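Local coordinates for protein ORF14 (Streptomyces clavuligerus, PDB 2WPX) that binds acetyl coenzyme A, is built from tandem GNAT domains and probably acts as an acyltransferase in the clavulanic acid pathway, at residues 127-132 with 325-330. Residues are numbered along the deposited sequence; the frame is centred on the assembly and turned at random.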
ATOM      1  N   GLU A 127       5.245  13.303   2.086  1.00 14.97           N
ATOM      2  CA  GLU A 127       6.073  14.379   2.561  1.00 16.58           C
ATOM      3  C   GLU A 127       7.503  14.058   2.224  1.00 17.77           C
ATOM      4  O   GLU A 127       7.759  12.990   1.694  1.00 18.24           O
ATOM      5  CB  GLU A 127       5.867  14.617   4.076  1.00 16.61           C
ATOM      6  CG  GLU A 127       4.378  14.929   4.433  1.00 16.89           C
ATOM      7  CD  GLU A 127       4.279  15.600   5.770  1.00 18.54           C
ATOM      8  OE1 GLU A 127       5.084  16.541   5.969  1.00 16.97           O
ATOM      9  OE2 GLU A 127       3.449  15.163   6.633  1.00 17.09           O
ATOM     10  N   SER A 128       8.412  15.008   2.473  1.00 19.13           N
ATOM     11  CA  SER A 128       9.850  14.808   2.293  1.00 20.67           C
ATOM     12  C   SER A 128      10.588  14.086   3.411  1.00 20.36           C
ATOM     13  O   SER A 128      10.259  14.165   4.574  1.00 17.83           O
ATOM     14  CB  SER A 128      10.580  16.132   2.069  1.00 21.61           C
ATOM     15  OG  SER A 128       9.855  16.947   1.176  1.00 26.15           O
ATOM     16  N   LEU A 129      11.645  13.413   2.999  1.00 22.70           N
ATOM     17  CA  LEU A 129      12.588  12.809   3.918  1.00 25.41           C
ATOM     18  C   LEU A 129      13.629  13.816   4.301  1.00 28.16           C
ATOM     19  O   LEU A 129      13.912  14.715   3.563  1.00 30.21           O
ATOM     20  CB  LEU A 129      13.257  11.647   3.219  1.00 24.51           C
ATOM     21  CG  LEU A 129      12.266  10.525   3.008  1.00 23.01           C
ATOM     22  CD1 LEU A 129      12.869   9.629   1.984  1.00 24.34           C
ATOM     23  CD2 LEU A 129      11.981   9.776   4.346  1.00 21.57           C
ATOM     24  N   PRO A 130      14.208  13.677   5.474  1.00 31.26           N
ATOM     25  CA  PRO A 130      15.310  14.574   5.757  1.00 33.86           C
ATOM     26  C   PRO A 130      16.384  14.415   4.708  1.00 36.33           C
ATOM     27  O   PRO A 130      16.928  15.394   4.200  1.00 38.13           O
ATOM     28  CB  PRO A 130      15.828  14.083   7.109  1.00 34.64           C
ATOM     29  CG  PRO A 130      15.036  12.924   7.491  1.00 33.21           C
ATOM     30  CD  PRO A 130      13.801  12.893   6.646  1.00 31.50           C
ATOM     31  N   SER A 131      16.717  13.175   4.385  1.00 36.98           N
ATOM     32  CA  SER A 131      17.700  12.949   3.338  1.00 38.80           C
ATOM     33  C   SER A 131      17.194  13.508   1.989  1.00 37.93           C
ATOM     34  O   SER A 131      17.838  14.351   1.347  1.00 38.65           O
ATOM     35  CB  SER A 131      17.931  11.432   3.197  1.00 39.14           C
ATOM     36  OG  SER A 131      16.943  10.711   3.954  1.00 40.67           O
ATOM     37  N   GLY A 132      15.999  13.043   1.616  1.00 35.02           N
ATOM     38  CA  GLY A 132      15.641  12.840   0.224  1.00 32.69           C
ATOM     39  C   GLY A 132      15.275  14.015  -0.644  1.00 31.97           C
ATOM     40  O   GLY A 132      15.317  15.167  -0.206  1.00 32.72           O
ATOM     41  N   TYR A 325      13.111   7.448  -0.855  1.00 15.26           N
ATOM     42  CA  TYR A 325      12.722   8.490  -1.773  1.00 17.13           C
ATOM     43  C   TYR A 325      11.764   9.540  -1.169  1.00 17.18           C
ATOM     44  O   TYR A 325      12.024  10.723  -1.285  1.00 18.74           O
ATOM     45  CB  TYR A 325      12.086   7.869  -2.991  1.00 16.82           C
ATOM     46  CG  TYR A 325      12.052   8.842  -4.101  1.00 20.52           C
ATOM     47  CD1 TYR A 325      13.182   9.040  -4.909  1.00 22.35           C
ATOM     48  CD2 TYR A 325      10.907   9.582  -4.363  1.00 21.80           C
ATOM     49  CE1 TYR A 325      13.169   9.946  -5.939  1.00 25.35           C
ATOM     50  CE2 TYR A 325      10.879  10.485  -5.408  1.00 25.06           C
ATOM     51  CZ  TYR A 325      12.015  10.665  -6.187  1.00 28.70           C
ATOM     52  OH  TYR A 325      11.993  11.572  -7.242  1.00 34.66           O
ATOM     53  N   ASP A 326      10.659   9.112  -0.544  1.00 15.77           N
ATOM     54  CA  ASP A 326       9.745  10.037   0.112  1.00 16.49           C
ATOM     55  C   ASP A 326       9.165   9.423   1.397  1.00 15.76           C
ATOM     56  O   ASP A 326       9.433   8.251   1.722  1.00 14.87           O
ATOM     57  CB  ASP A 326       8.667  10.509  -0.849  1.00 15.62           C
ATOM     58  CG  ASP A 326       7.923   9.355  -1.462  1.00 19.48           C
ATOM     59  OD1 ASP A 326       7.420   9.475  -2.601  1.00 21.94           O
ATOM     60  OD2 ASP A 326       7.857   8.287  -0.819  1.00 15.68           O
ATOM     61  N   ARG A 327       8.371  10.216   2.120  1.00 16.45           N
ATOM     62  CA  ARG A 327       7.944   9.875   3.476  1.00 15.92           C
ATOM     63  C   ARG A 327       6.411   9.763   3.533  1.00 16.62           C
ATOM     64  O   ARG A 327       5.701  10.596   2.943  1.00 16.39           O
ATOM     65  CB  ARG A 327       8.400  10.953   4.443  1.00 17.24           C
ATOM     66  CG  ARG A 327       8.217  10.580   5.915  1.00 19.63           C
ATOM     67  CD  ARG A 327       8.878  11.591   6.859  1.00 19.72           C
ATOM     68  NE  ARG A 327       8.910  11.145   8.253  1.00 24.26           N
ATOM     69  CZ  ARG A 327       8.492  11.869   9.292  1.00 28.33           C
ATOM     70  NH1 ARG A 327       8.008  13.096   9.110  1.00 25.98           N
ATOM     71  NH2 ARG A 327       8.564  11.380  10.524  1.00 28.97           N
ATOM     72  N   TRP A 328       5.903   8.741   4.231  1.00 14.79           N
ATOM     73  CA  TRP A 328       4.460   8.497   4.288  1.00 15.68           C
ATOM     74  C   TRP A 328       3.956   8.864   5.669  1.00 16.26           C
ATOM     75  O   TRP A 328       4.110   8.068   6.577  1.00 17.47           O
ATOM     76  CB  TRP A 328       4.168   7.009   4.011  1.00 15.34           C
ATOM     77  CG  TRP A 328       4.194   6.675   2.591  1.00 14.85           C
ATOM     78  CD1 TRP A 328       4.500   7.512   1.572  1.00 15.23           C
ATOM     79  CD2 TRP A 328       3.938   5.383   1.995  1.00 15.98           C
ATOM     80  NE1 TRP A 328       4.429   6.838   0.364  1.00 13.78           N
ATOM     81  CE2 TRP A 328       4.055   5.540   0.593  1.00 15.38           C
ATOM     82  CE3 TRP A 328       3.601   4.113   2.507  1.00 14.90           C
ATOM     83  CZ2 TRP A 328       3.852   4.454  -0.325  1.00 17.91           C
ATOM     84  CZ3 TRP A 328       3.378   3.040   1.590  1.00 16.71           C
ATOM     85  CH2 TRP A 328       3.492   3.222   0.206  1.00 14.74           C
ATOM     86  N   VAL A 329       3.399  10.064   5.841  1.00 25.70           N
ATOM     87  CA  VAL A 329       3.119  10.611   7.165  1.00 22.02           C
ATOM     88  C   VAL A 329       1.622  10.469   7.537  1.00 20.87           C
ATOM     89  O   VAL A 329       0.745  10.797   6.721  1.00 19.69           O
ATOM     90  CB  VAL A 329       3.510  12.103   7.276  1.00 20.97           C
ATOM     91  CG1 VAL A 329       3.424  12.543   8.728  1.00 18.62           C
ATOM     92  CG2 VAL A 329       4.848  12.367   6.707  1.00 19.66           C
ATOM     93  N   PHE A 330       1.343   9.969   8.746  1.00 20.22           N
ATOM     94  CA  PHE A 330      -0.033   9.677   9.154  1.00 19.35           C
ATOM     95  C   PHE A 330      -0.659  10.866   9.813  1.00 17.57           C
ATOM     96  O   PHE A 330      -0.090  11.457  10.758  1.00 17.53           O
ATOM     97  CB  PHE A 330      -0.100   8.417  10.027  1.00 21.08           C
ATOM     98  CG  PHE A 330       0.552   7.239   9.373  1.00 27.63           C
ATOM     99  CD1 PHE A 330      -0.040   6.619   8.287  1.00 30.18           C
ATOM    100  CD2 PHE A 330       1.821   6.805   9.774  1.00 33.48           C
ATOM    101  CE1 PHE A 330       0.619   5.547   7.617  1.00 35.62           C
ATOM    102  CE2 PHE A 330       2.471   5.759   9.114  1.00 34.38           C
ATOM    103  CZ  PHE A 330       1.868   5.129   8.045  1.00 36.80           C
TER
HETATM  104  O   HOH W   1       8.652  15.014   6.799  1.00 18.48           O
HETATM  105  O   HOH W   2      12.020  12.922   0.445  1.00  8.95           O
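Glu127 and Arg327 form an antiparallel hydrogen-bonded pair, with Glu127 N to Arg327 O and Arg327 N to Glu127 O both 2.9 Å. The first bond is the straighter, at 165°. Between the two segments this is the one bridge; the pairing runs on at Val329 with Val125. Past Glu127 the chain becomes a loop that bulges out at Pro130 and Ser131 and comes back near Tyr325 at Gly132. A water bridges loop and strand: it accepts from Leu129 N at 2.6 Å and donates to Tyr325 O at 2.8 Å.

The side chain of Glu127 lies across Val329 at about a right angle. Its CG stands anti to the carbonyl carbon (chi1 -58°), and the extended chain runs past the valine. Methyl CG2 of Val329 is 3.5 Å from Glu127 CG and closer still to the carboxylate. The polar end is held elsewhere: OE2 forms a salt bridge with Arg150 and accepts a hydrogen bond from Trp331 NE1. These two donors should stabilise the negative charge.

Leu129 lays its two methyls on different parts of the strand. CD1 rests on the peptide between Tyr325 and Asp326, 3.3 Å from Tyr325 C. CD2 meets Arg327 CB at 3.8 Å. The extended arginine chain leads away from this contact, but a second water connects its NH1 to Ser128 O. Its NH2 makes a salt bridge with Glu308. Asp326 CB touches Glu127 O, while its OD2 is bound to His158.

On its other side the strand carries a classic beta bulge, where Tyr325 and Asp326 are set opposite the single residue His158. Strand 323-334, from the C-terminal GNAT region, lies between strands 120-127 and 149-162 of the N-terminal one. The contact therefore joins the two halves of the tandem protein, where strand 120-127 gives way to the loop leading to helix 138-145.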